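Local coordinates for protein cysteine synthase 3 (Entamoeba histolytica, PDB 6KR5) that catalyses, as an O-acetylserine sulfhydrylase that carries pyridoxal-5'-phosphate, the formation of cysteine from O-acetylserine and sulfide, at residues 22-27 and 173-178; 68-73 and 100-105; 115-120 and 127-132; 268-271 and 275-278. All blocks are in the same frame, centred on the assembly; numbering follows the deposited sequence.

Interaction 1: 22-27 and 173-178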
loop_
_atom_site.group_PDB
_atom_site.type_symbol
_atom_site.label_atom_id
_atom_site.label_comp_id
_atom_site.label_asym_id
_atom_site.label_seq_id
_atom_site.Cartn_x
_atom_site.Cartn_y
_atom_site.Cartn_z
ATOM N N GLY B 22 4.841 -4.473 -10.034
ATOM C CA GLY B 22 6.258 -4.260 -10.232
ATOM C C GLY B 22 6.639 -2.802 -10.440
ATOM O O GLY B 22 5.921 -1.854 -10.074
ATOM N N GLY B 23 7.819 -2.632 -11.028
ATOM C CA GLY B 23 8.398 -1.297 -11.143
ATOM C C GLY B 23 8.426 -0.550 -9.830
ATOM O O GLY B 23 8.082 0.637 -9.781
ATOM N N THR B 24 8.816 -1.232 -8.753
ATOM C CA THR B 24 8.749 -0.663 -7.408
ATOM C C THR B 24 9.956 0.218 -7.097
ATOM O O THR B 24 11.021 0.068 -7.698
ATOM C CB THR B 24 8.661 -1.783 -6.379
ATOM O OG1 THR B 24 9.789 -2.646 -6.527
ATOM C CG2 THR B 24 7.366 -2.584 -6.565
ATOM N N PRO B 25 9.812 1.155 -6.159
ATOM C CA PRO B 25 10.884 2.129 -5.925
ATOM C C PRO B 25 12.062 1.529 -5.188
ATOM O O PRO B 25 11.913 0.628 -4.361
ATOM C CB PRO B 25 10.214 3.202 -5.060
ATOM C CG PRO B 25 8.763 2.885 -5.048
ATOM C CD PRO B 25 8.631 1.433 -5.332
ATOM N N LEU B 26 13.242 2.068 -5.488
ATOM C CA LEU B 26 14.482 1.765 -4.784
ATOM C C LEU B 26 14.909 3.037 -4.055
ATOM O O LEU B 26 15.117 4.074 -4.697
ATOM C CB LEU B 26 15.553 1.294 -5.766
ATOM C CG LEU B 26 16.862 0.768 -5.196
ATOM C CD1 LEU B 26 16.632 -0.400 -4.261
ATOM C CD2 LEU B 26 17.764 0.345 -6.344
ATOM N N VAL B 27 15.008 2.966 -2.723
ATOM C CA VAL B 27 15.100 4.138 -1.850
ATOM C C VAL B 27 16.327 4.033 -0.949
ATOM O O VAL B 27 16.619 2.968 -0.394
ATOM C CB VAL B 27 13.819 4.285 -0.996
ATOM C CG1 VAL B 27 13.872 5.546 -0.113
ATOM C CG2 VAL B 27 12.585 4.296 -1.897
ATOM N N ALA B 173 14.822 -8.130 -10.824
ATOM C CA ALA B 173 16.250 -7.973 -11.074
ATOM C C ALA B 173 16.525 -6.869 -12.082
ATOM O O ALA B 173 17.436 -6.057 -11.881
ATOM C CB ALA B 173 16.846 -9.290 -11.565
ATOM N N ASN B 174 15.758 -6.827 -13.177
ATOM C CA ASN B 174 15.983 -5.783 -14.171
ATOM C C ASN B 174 15.772 -4.401 -13.576
ATOM O O ASN B 174 16.520 -3.463 -13.880
ATOM C CB ASN B 174 15.065 -5.961 -15.377
ATOM C CG ASN B 174 15.360 -4.945 -16.466
ATOM O OD1 ASN B 174 16.489 -4.874 -16.956
ATOM N ND2 ASN B 174 14.363 -4.139 -16.832
ATOM N N GLU B 175 14.745 -4.254 -12.734
ATOM C CA GLU B 175 14.524 -2.981 -12.059
ATOM C C GLU B 175 15.729 -2.588 -11.214
ATOM O O GLU B 175 16.141 -1.424 -11.222
ATOM C CB GLU B 175 13.268 -3.059 -11.194
ATOM C CG GLU B 175 11.993 -3.208 -12.009
ATOM C CD GLU B 175 10.835 -3.750 -11.197
ATOM O OE1 GLU B 175 10.781 -3.468 -9.982
ATOM O OE2 GLU B 175 9.973 -4.438 -11.779
ATOM N N ILE B 176 16.299 -3.535 -10.465
ATOM C CA ILE B 176 17.497 -3.224 -9.681
ATOM C C ILE B 176 18.654 -2.859 -10.600
ATOM O O ILE B 176 19.397 -1.902 -10.342
ATOM C CB ILE B 176 17.866 -4.403 -8.766
ATOM C CG1 ILE B 176 16.774 -4.604 -7.709
ATOM C CG2 ILE B 176 19.228 -4.151 -8.105
ATOM C CD1 ILE B 176 16.825 -5.963 -7.052
ATOM N N TRP B 177 18.824 -3.620 -11.682
ATOM C CA TRP B 177 19.909 -3.346 -12.617
ATOM C C TRP B 177 19.786 -1.945 -13.197
ATOM O O TRP B 177 20.751 -1.174 -13.204
ATOM C CB TRP B 177 19.915 -4.390 -13.728
ATOM C CG TRP B 177 21.101 -4.243 -14.621
ATOM C CD1 TRP B 177 21.107 -3.799 -15.912
ATOM C CD2 TRP B 177 22.462 -4.503 -14.273
ATOM N NE1 TRP B 177 22.400 -3.786 -16.399
ATOM C CE2 TRP B 177 23.247 -4.218 -15.410
ATOM C CE3 TRP B 177 23.096 -4.969 -13.115
ATOM C CZ2 TRP B 177 24.634 -4.381 -15.417
ATOM C CZ3 TRP B 177 24.472 -5.122 -13.121
ATOM C CH2 TRP B 177 25.226 -4.829 -14.267
ATOM N N GLU B 178 18.595 -1.592 -13.674
ATOM C CA GLU B 178 18.404 -0.286 -14.296
ATOM C C GLU B 178 18.486 0.841 -13.269
ATOM O O GLU B 178 19.147 1.860 -13.502
ATOM C CB GLU B 178 17.058 -0.247 -15.024
ATOM C CG GLU B 178 16.983 -1.098 -16.285
ATOM C CD GLU B 178 17.749 -0.497 -17.448
ATOM O OE1 GLU B 178 17.829 0.745 -17.532
ATOM O OE2 GLU B 178 18.259 -1.270 -18.288
#

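Interaction 2: 68-73 and 100-105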
loop_
_atom_site.group_PDB
_atom_site.type_symbol
_atom_site.label_atom_id
_atom_site.label_comp_id
_atom_site.label_asym_id
_atom_site.label_seq_id
_atom_site.Cartn_x
_atom_site.Cartn_y
_atom_site.Cartn_z
ATOM N N GLN B 68 1.582 -17.369 -16.762
ATOM C CA GLN B 68 2.323 -18.355 -17.539
ATOM C C GLN B 68 1.510 -19.626 -17.726
ATOM O O GLN B 68 1.557 -20.251 -18.797
ATOM C CB GLN B 68 3.656 -18.671 -16.870
ATOM C CG GLN B 68 4.603 -19.435 -17.807
ATOM C CD GLN B 68 5.046 -18.584 -18.986
ATOM O OE1 GLN B 68 5.497 -17.457 -18.812
ATOM N NE2 GLN B 68 4.912 -19.120 -20.195
ATOM N N ALA B 69 0.749 -20.026 -16.700
ATOM C CA ALA B 69 -0.063 -21.234 -16.829
ATOM C C ALA B 69 -1.123 -21.063 -17.904
ATOM O O ALA B 69 -1.400 -22.000 -18.664
ATOM C CB ALA B 69 -0.710 -21.601 -15.493
ATOM N N ILE B 70 -1.720 -19.873 -17.998
ATOM C CA ILE B 70 -2.688 -19.624 -19.063
ATOM C C ILE B 70 -2.007 -19.685 -20.423
ATOM O O ILE B 70 -2.496 -20.338 -21.352
ATOM C CB ILE B 70 -3.395 -18.276 -18.852
ATOM C CG1 ILE B 70 -4.292 -18.352 -17.618
ATOM C CG2 ILE B 70 -4.217 -17.929 -20.074
ATOM C CD1 ILE B 70 -4.812 -17.007 -17.139
ATOM N N LYS B 71 -0.855 -19.024 -20.551
ATOM C CA LYS B 71 -0.152 -18.998 -21.832
ATOM C C LYS B 71 0.271 -20.396 -22.267
ATOM O O LYS B 71 0.228 -20.718 -23.463
ATOM C CB LYS B 71 1.064 -18.072 -21.744
ATOM C CG LYS B 71 0.699 -16.592 -21.655
ATOM C CD LYS B 71 1.898 -15.687 -21.916
ATOM C CE LYS B 71 2.935 -15.801 -20.813
ATOM N NZ LYS B 71 3.968 -14.733 -20.922
ATOM N N ASP B 72 0.680 -21.238 -21.314
ATOM C CA ASP B 72 1.140 -22.597 -21.595
ATOM C C ASP B 72 0.002 -23.582 -21.808
ATOM O O ASP B 72 0.258 -24.719 -22.234
ATOM C CB ASP B 72 2.006 -23.117 -20.447
ATOM C CG ASP B 72 3.321 -22.381 -20.313
ATOM O OD1 ASP B 72 3.622 -21.505 -21.150
ATOM O OD2 ASP B 72 4.055 -22.689 -19.349
ATOM N N GLY B 73 -1.232 -23.198 -21.502
ATOM C CA GLY B 73 -2.331 -24.138 -21.554
ATOM C C GLY B 73 -2.466 -25.023 -20.338
ATOM O O GLY B 73 -3.305 -25.930 -20.338
ATOM N N PHE B 100 -7.943 -12.142 -14.354
ATOM C CA PHE B 100 -7.929 -13.115 -15.442
ATOM C C PHE B 100 -9.233 -13.888 -15.548
ATOM O O PHE B 100 -9.455 -14.560 -16.563
ATOM C CB PHE B 100 -6.779 -14.111 -15.269
ATOM C CG PHE B 100 -5.437 -13.570 -15.659
ATOM C CD1 PHE B 100 -5.179 -13.204 -16.971
ATOM C CD2 PHE B 100 -4.420 -13.456 -14.726
ATOM C CE1 PHE B 100 -3.930 -12.702 -17.340
ATOM C CE2 PHE B 100 -3.165 -12.960 -15.087
ATOM C CZ PHE B 100 -2.920 -12.586 -16.392
ATOM N N GLY B 101 -10.081 -13.833 -14.526
ATOM C CA GLY B 101 -11.370 -14.500 -14.581
ATOM C C GLY B 101 -11.355 -15.968 -14.223
ATOM O O GLY B 101 -12.140 -16.740 -14.785
ATOM N N TYR B 102 -10.487 -16.385 -13.301
ATOM C CA TYR B 102 -10.450 -17.769 -12.865
ATOM C C TYR B 102 -10.805 -17.880 -11.391
ATOM O O TYR B 102 -10.384 -17.040 -10.593
ATOM C CB TYR B 102 -9.062 -18.382 -13.072
ATOM C CG TYR B 102 -8.809 -18.808 -14.485
ATOM C CD1 TYR B 102 -8.369 -17.892 -15.432
ATOM C CD2 TYR B 102 -9.030 -20.128 -14.887
ATOM C CE1 TYR B 102 -8.141 -18.274 -16.727
ATOM C CE2 TYR B 102 -8.807 -20.512 -16.183
ATOM C CZ TYR B 102 -8.365 -19.582 -17.095
ATOM O OH TYR B 102 -8.138 -19.966 -18.392
ATOM N N PRO B 103 -11.555 -18.901 -10.992
ATOM C CA PRO B 103 -11.790 -19.106 -9.558
ATOM C C PRO B 103 -10.485 -19.441 -8.852
ATOM O O PRO B 103 -9.608 -20.108 -9.413
ATOM C CB PRO B 103 -12.772 -20.284 -9.518
ATOM C CG PRO B 103 -13.413 -20.296 -10.881
ATOM C CD PRO B 103 -12.331 -19.836 -11.827
ATOM N N VAL B 104 -10.354 -18.959 -7.618
ATOM C CA VAL B 104 -9.191 -19.229 -6.780
ATOM C C VAL B 104 -9.670 -19.865 -5.478
ATOM O O VAL B 104 -10.500 -19.286 -4.760
ATOM C CB VAL B 104 -8.377 -17.953 -6.501
ATOM C CG1 VAL B 104 -7.198 -18.261 -5.587
ATOM C CG2 VAL B 104 -7.895 -17.327 -7.809
ATOM N N ASN B 105 -9.155 -21.056 -5.176
ATOM C CA ASN B 105 -9.422 -21.753 -3.925
ATOM C C ASN B 105 -8.196 -21.657 -3.025
ATOM O O ASN B 105 -7.102 -22.043 -3.434
ATOM C CB ASN B 105 -9.760 -23.223 -4.185
ATOM C CG ASN B 105 -10.945 -23.391 -5.111
ATOM O OD1 ASN B 105 -12.096 -23.327 -4.679
ATOM N ND2 ASN B 105 -10.669 -23.599 -6.397
#

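Interaction 3: 115-120 and 127-132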
loop_
_atom_site.group_PDB
_atom_site.type_symbol
_atom_site.label_atom_id
_atom_site.label_comp_id
_atom_site.label_asym_id
_atom_site.label_seq_id
_atom_site.Cartn_x
_atom_site.Cartn_y
_atom_site.Cartn_z
ATOM N N GLU B 115 -7.621 -11.408 8.827
ATOM C CA GLU B 115 -7.606 -10.228 7.965
ATOM C C GLU B 115 -7.283 -10.606 6.527
ATOM O O GLU B 115 -7.921 -10.109 5.590
ATOM C CB GLU B 115 -6.605 -9.196 8.487
ATOM C CG GLU B 115 -6.897 -8.723 9.893
ATOM C CD GLU B 115 -5.837 -7.773 10.415
ATOM O OE1 GLU B 115 -4.636 -8.109 10.312
ATOM O OE2 GLU B 115 -6.206 -6.694 10.928
ATOM N N ARG B 116 -6.311 -11.504 6.330
ATOM C CA ARG B 116 -6.003 -11.946 4.975
ATOM C C ARG B 116 -7.151 -12.751 4.390
ATOM O O ARG B 116 -7.405 -12.678 3.184
ATOM C CB ARG B 116 -4.712 -12.768 4.952
ATOM C CG ARG B 116 -3.457 -11.928 4.951
ATOM C CD ARG B 116 -2.273 -12.795 4.571
ATOM N NE ARG B 116 -1.003 -12.079 4.600
ATOM C CZ ARG B 116 -0.305 -11.853 5.709
ATOM N NH1 ARG B 116 -0.761 -12.277 6.884
ATOM N NH2 ARG B 116 0.845 -11.201 5.646
ATOM N N GLN B 117 -7.846 -13.528 5.233
ATOM C CA GLN B 117 -9.088 -14.177 4.813
ATOM C C GLN B 117 -10.054 -13.173 4.226
ATOM O O GLN B 117 -10.669 -13.412 3.184
ATOM C CB GLN B 117 -9.766 -14.871 5.990
ATOM C CG GLN B 117 -9.166 -16.170 6.375
ATOM C CD GLN B 117 -9.970 -16.884 7.434
ATOM O OE1 GLN B 117 -11.200 -16.939 7.366
ATOM N NE2 GLN B 117 -9.277 -17.434 8.430
ATOM N N MET B 118 -10.233 -12.049 4.924
ATOM C CA MET B 118 -11.168 -11.035 4.463
ATOM C C MET B 118 -10.701 -10.425 3.147
ATOM O O MET B 118 -11.513 -10.191 2.246
ATOM C CB MET B 118 -11.329 -9.975 5.550
ATOM C CG MET B 118 -12.253 -8.838 5.211
ATOM S SD MET B 118 -12.419 -7.771 6.666
ATOM C CE MET B 118 -13.156 -8.898 7.840
ATOM N N ILE B 119 -9.398 -10.170 3.012
ATOM C CA ILE B 119 -8.886 -9.631 1.750
ATOM C C ILE B 119 -9.146 -10.614 0.618
ATOM O O ILE B 119 -9.649 -10.245 -0.449
ATOM C CB ILE B 119 -7.386 -9.305 1.856
ATOM C CG1 ILE B 119 -7.117 -8.139 2.805
ATOM C CG2 ILE B 119 -6.804 -8.986 0.475
ATOM C CD1 ILE B 119 -5.636 -7.974 3.081
ATOM N N MET B 120 -8.821 -11.893 0.838
ATOM C CA MET B 120 -8.996 -12.878 -0.226
ATOM C C MET B 120 -10.469 -13.084 -0.564
ATOM O O MET B 120 -10.842 -13.117 -1.745
ATOM C CB MET B 120 -8.319 -14.185 0.182
ATOM C CG MET B 120 -6.801 -14.067 0.187
ATOM S SD MET B 120 -6.028 -15.616 0.642
ATOM C CE MET B 120 -6.761 -15.794 2.245
ATOM N N LEU B 127 -12.683 -19.656 0.046
ATOM C CA LEU B 127 -11.865 -20.088 1.167
ATOM C C LEU B 127 -12.280 -21.477 1.619
ATOM O O LEU B 127 -13.464 -21.734 1.878
ATOM C CB LEU B 127 -11.972 -19.104 2.332
ATOM C CG LEU B 127 -11.387 -17.736 2.029
ATOM C CD1 LEU B 127 -11.328 -16.932 3.315
ATOM C CD2 LEU B 127 -10.004 -17.854 1.411
ATOM N N VAL B 128 -11.312 -22.368 1.705
ATOM C CA VAL B 128 -11.503 -23.705 2.238
ATOM C C VAL B 128 -10.850 -23.690 3.610
ATOM O O VAL B 128 -9.622 -23.761 3.724
ATOM C CB VAL B 128 -10.909 -24.783 1.327
ATOM C CG1 VAL B 128 -11.133 -26.153 1.931
ATOM C CG2 VAL B 128 -11.562 -24.707 -0.044
ATOM N N LEU B 129 -11.673 -23.555 4.650
ATOM C CA LEU B 129 -11.201 -23.368 6.017
ATOM C C LEU B 129 -11.203 -24.714 6.720
ATOM O O LEU B 129 -12.269 -25.252 7.041
ATOM C CB LEU B 129 -12.085 -22.381 6.772
ATOM C CG LEU B 129 -12.216 -20.991 6.168
ATOM C CD1 LEU B 129 -13.097 -20.116 7.060
ATOM C CD2 LEU B 129 -10.837 -20.384 5.998
ATOM N N SER B 130 -10.015 -25.257 6.960
ATOM C CA SER B 130 -9.908 -26.459 7.767
ATOM C C SER B 130 -10.083 -26.112 9.246
ATOM O O SER B 130 -10.095 -24.940 9.641
ATOM C CB SER B 130 -8.567 -27.144 7.523
ATOM O OG SER B 130 -7.511 -26.200 7.514
ATOM N N ASP B 131 -10.231 -27.151 10.070
ATOM C CA ASP B 131 -10.527 -26.949 11.487
ATOM C C ASP B 131 -9.417 -26.149 12.155
ATOM O O ASP B 131 -8.238 -26.505 12.065
ATOM C CB ASP B 131 -10.687 -28.294 12.199
ATOM C CG ASP B 131 -11.841 -29.123 11.657
ATOM O OD1 ASP B 131 -12.739 -28.561 10.993
ATOM O OD2 ASP B 131 -11.843 -30.351 11.898
ATOM N N GLY B 132 -9.798 -25.062 12.832
ATOM C CA GLY B 132 -8.807 -24.263 13.537
ATOM C C GLY B 132 -7.985 -25.081 14.516
ATOM O O GLY B 132 -6.768 -24.905 14.618
#

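Interaction 4: 268-271 and 275-278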
loop_
_atom_site.group_PDB
_atom_site.type_symbol
_atom_site.label_atom_id
_atom_site.label_comp_id
_atom_site.label_asym_id
_atom_site.label_seq_id
_atom_site.Cartn_x
_atom_site.Cartn_y
_atom_site.Cartn_z
ATOM N N ALA B 268 12.604 0.376 14.170
ATOM C CA ALA B 268 13.583 1.451 13.998
ATOM C C ALA B 268 13.503 2.060 12.603
ATOM O O ALA B 268 13.656 3.276 12.439
ATOM C CB ALA B 268 14.989 0.922 14.271
ATOM N N VAL B 269 13.253 1.233 11.588
ATOM C CA VAL B 269 13.185 1.732 10.219
ATOM C C VAL B 269 12.014 2.694 10.056
ATOM O O VAL B 269 12.147 3.750 9.427
ATOM C CB VAL B 269 13.099 0.545 9.245
ATOM C CG1 VAL B 269 12.800 1.026 7.832
ATOM C CG2 VAL B 269 14.409 -0.219 9.289
ATOM N N VAL B 270 10.849 2.361 10.618
ATOM C CA VAL B 270 9.732 3.282 10.450
ATOM C C VAL B 270 9.958 4.552 11.274
ATOM O O VAL B 270 9.648 5.656 10.809
ATOM C CB VAL B 270 8.383 2.585 10.748
ATOM C CG1 VAL B 270 8.310 2.093 12.157
ATOM C CG2 VAL B 270 7.197 3.513 10.427
ATOM N N LYS B 271 10.573 4.446 12.454
ATOM C CA LYS B 271 10.758 5.640 13.278
ATOM C C LYS B 271 11.820 6.570 12.704
ATOM O O LYS B 271 11.667 7.799 12.757
ATOM C CB LYS B 271 11.126 5.255 14.708
ATOM C CG LYS B 271 11.102 6.445 15.673
ATOM C CD LYS B 271 11.337 6.002 17.112
ATOM C CE LYS B 271 11.415 7.203 18.038
ATOM N NZ LYS B 271 11.705 6.825 19.448
ATOM N N ILE B 275 9.795 4.540 6.845
ATOM C CA ILE B 275 9.361 3.475 5.950
ATOM C C ILE B 275 8.736 2.390 6.812
ATOM O O ILE B 275 9.414 1.802 7.659
ATOM C CB ILE B 275 10.536 2.923 5.131
ATOM C CG1 ILE B 275 11.085 3.996 4.193
ATOM C CG2 ILE B 275 10.115 1.687 4.375
ATOM C CD1 ILE B 275 12.448 3.654 3.636
ATOM N N MET B 276 7.441 2.133 6.617
ATOM C CA MET B 276 6.718 1.172 7.454
ATOM C C MET B 276 6.742 -0.181 6.766
ATOM O O MET B 276 5.827 -0.541 6.030
ATOM C CB MET B 276 5.291 1.628 7.725
ATOM C CG MET B 276 4.614 0.768 8.782
ATOM S SD MET B 276 2.967 1.402 9.169
ATOM C CE MET B 276 2.475 0.380 10.546
ATOM N N CYS B 277 7.801 -0.936 7.019
ATOM C CA CYS B 277 8.024 -2.224 6.379
ATOM C C CYS B 277 7.633 -3.371 7.309
ATOM O O CYS B 277 7.531 -3.212 8.524
ATOM C CB CYS B 277 9.499 -2.353 5.998
ATOM S SG CYS B 277 10.670 -2.301 7.417
ATOM N N GLY B 278 7.434 -4.546 6.724
ATOM C CA GLY B 278 6.977 -5.708 7.466
ATOM C C GLY B 278 8.072 -6.401 8.271
ATOM O O GLY B 278 9.211 -5.939 8.376
#

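Interaction 1: 22-27 and 173-178
Glu175 reaches out from its helix and lays its carboxylate against the backbone turn at Gly23 and Thr24. Each oxygen takes one amide: Gly23 N donates to Glu175 OE2 at 2.9 Å, with an N-H...O angle of 152°, and Thr24 N to Glu175 OE1 at 3.2 Å, somewhat more bent. Both nitrogens sit over the same face of the carboxylate, more than 50° out of its plane, so the turn rests on the flat of the group and not at its rim. With CG beside the helix backbone N (chi1 -67°) and the chain extended beyond it, the acid spans the gap between helix and loop. Gly22 and Gly23 both have positive phi, and this bend presents the two successive amides to one acceptor group. The Thr24 hydroxyl makes no bond to the carboxylate; it is hydrogen-bonded to Glu49 and Lys47 instead. Salt bridges from Lys47 and Arg60 to OE1 probably help to keep this buried acid ionised.

Away from this polar knot the contact is looser. Leu26 turns toward the helix, yet its CD2 remains 4.9 Å from Ile176 CA, while Asn174, Trp177 and Glu178 stand on a partly exposed part of the helix. Leu26 and Ile176 both pack on Lys47 and Val303, which puts strands 43-48 and 301-306 beneath them, and helix 195-207 lies alongside helix 169-179. At Leu26 and Val27 the sheet runs on, in parallel, into a strand of the second subunit.

Interaction 2: 68-73 and 100-105
The Phe100 ring has Ile70 over one of its faces, while the Tyr102 ring is met obliquely by the same methyl. Ile70 CD1 lies 4.1 Å from the centroid of the Phe100 ring and 27° off its normal, a CH-pi contact displaced toward the near end of the ring: Phe100 CG is 3.8 Å from Ile70 CD1. The second aromatic closes in at Tyr102 CE1, 3.6 Å from Ile70 CD1, with Ile70 CG1 a little farther along the chain at 4.0 Å from that same carbon. One methyl is thus lodged between two rings. Ile70 gets it there by standing CG1 beside the backbone N (chi1 -68°) and extending the chain through CD1, so that the longer branch points out from the helix.

The backbones themselves stay well apart, and no hydrogen bond crosses between them. Both helices end here at a glycine with positive phi: Gly73 forms a Schellman motif after helix 58-72, and Gly101 breaks helix 88-100, letting Tyr102 follow Phe100 toward the same isoleucine. On the partly exposed flank of its helix Gln68 NE2 bonds Asp72 OD1 at 2.9 Å, a bond within the last turn, while Asp72 also pairs with Arg74.

Around the contact, Tyr102 packs on Leu75 and Pro77 of the loop after helix 58-72 and on Ile81 of strand 80-84, and Phe100 touches Leu18 of its own chain and Ile4 of the second subunit. Segment 100-105 then enters strand 104-109, while Ala69 packs on Phe155 of strand 154-156.

Interaction 3: 115-120 and 127-132
This is the helix-to-strand half of the beta-alpha-beta unit formed by strand 104-109, helix 114-122 and strand 126-130, and Leu127 packs against the helix face between Gln117 and Met120. The axes of helix segment 115-120 and strand segment 127-130 pass 10.5 Å apart and run nearly antiparallel, at 154°. Leu127 divides its methyls: CD1 meets the helix backbone and the root of the glutamine, 3.6 Å from Gln117 O and 3.7 Å from Gln117 CB, whereas CD2 lies 3.9 Å from Met120 CE. The methionine brings that methyl round by a bend at its last torsion (chi3 -60°).

Farther out, Leu129 lies at the end of the extended Gln117 chain, both of its methyls being 3.7 Å from Gln117 OE1. The amide is held from its other atom, since Gln117 NE2 bonds the carbonyl oxygens of Met112 and Ser110 in the loop leading to the helix. Met120 continues inward to Ile106 and Met108 of the neighbouring strand and to Cys94 of helix 88-100. Apolar side chains packed between a helix and the parallel strands it connects are typical of the crossover connections of alpha/beta folds, here at the outermost strand of a four-stranded sheet.

Interaction 4: 268-271 and 275-278
From the last turns of helix 259-273, Val270 and Val269 crowd round the carbonyl oxygen of Ile275, in the loop that follows. Val270 CA comes to 3.2 Å from Ile275 O in a bent CA-H...O contact, with 120° at the hydrogen. Val270 N is almost as near but badly angled and makes no hydrogen bond. From the neighbouring position Val269 CG1 adds a methyl 3.5 Å from Ile275 O. Within the loop the same oxygen accepts a weak bond from Cys277 N.

Around this oxygen lies an apolar layer. Val269 CG1, turned opposite its backbone N (chi1 171°), reaches both Ile275 CB and Cys277 SG, each at 4.0 Å. Val270 and Met276 lie side by side, pointing the same way, with Val270 CG2 3.8 Å from Met276 CB; the extended methionine chain then carries its sulfur away from the helix.

Next come the parts that hold these in place. Ile285 of helix 279-292 backs both Val269 and Cys277, and Tyr319 covers Val270 and Met276. Backbone bonds tie Met276 to Gly310 and Gly278, the N-cap residue of helix 279-292, to Asp308. The second subunit adds Phe123 against Val270, Ile17 against Ile275 and Met54 against Met276. The Cys277 side chain is about 9 Å from the bound pyridoxal-5'-phosphate.

No conventional hydrogen bond joins the two segments; what passes between helix and loop is methyl and sulfur packing, with one bent CA-H...O contact and, inside the loop, one weak N-H bond about a buried carbonyl.

How the interactions relate
Interactions 1 and 4 are buried, and their nearest atoms are about 4 Å apart without touching; interaction 2 lies at the surface and interaction 3 is partly buried. Chemistry follows place only in part: interaction 1 buries an acid shared between backbone amides and basic side chains, whereas buried interaction 4 is apolar around one carbonyl. Interactions 2 and 3 are both built on methyl groups, set against aromatic rings in the first and against helix atoms in the second. These two reach the same parallel sheet through adjacent strands 104-109 and 126-130, while interaction 1 belongs to the mixed sheet. The second subunit touches all four contacts, though interaction 2 through Phe100 alone.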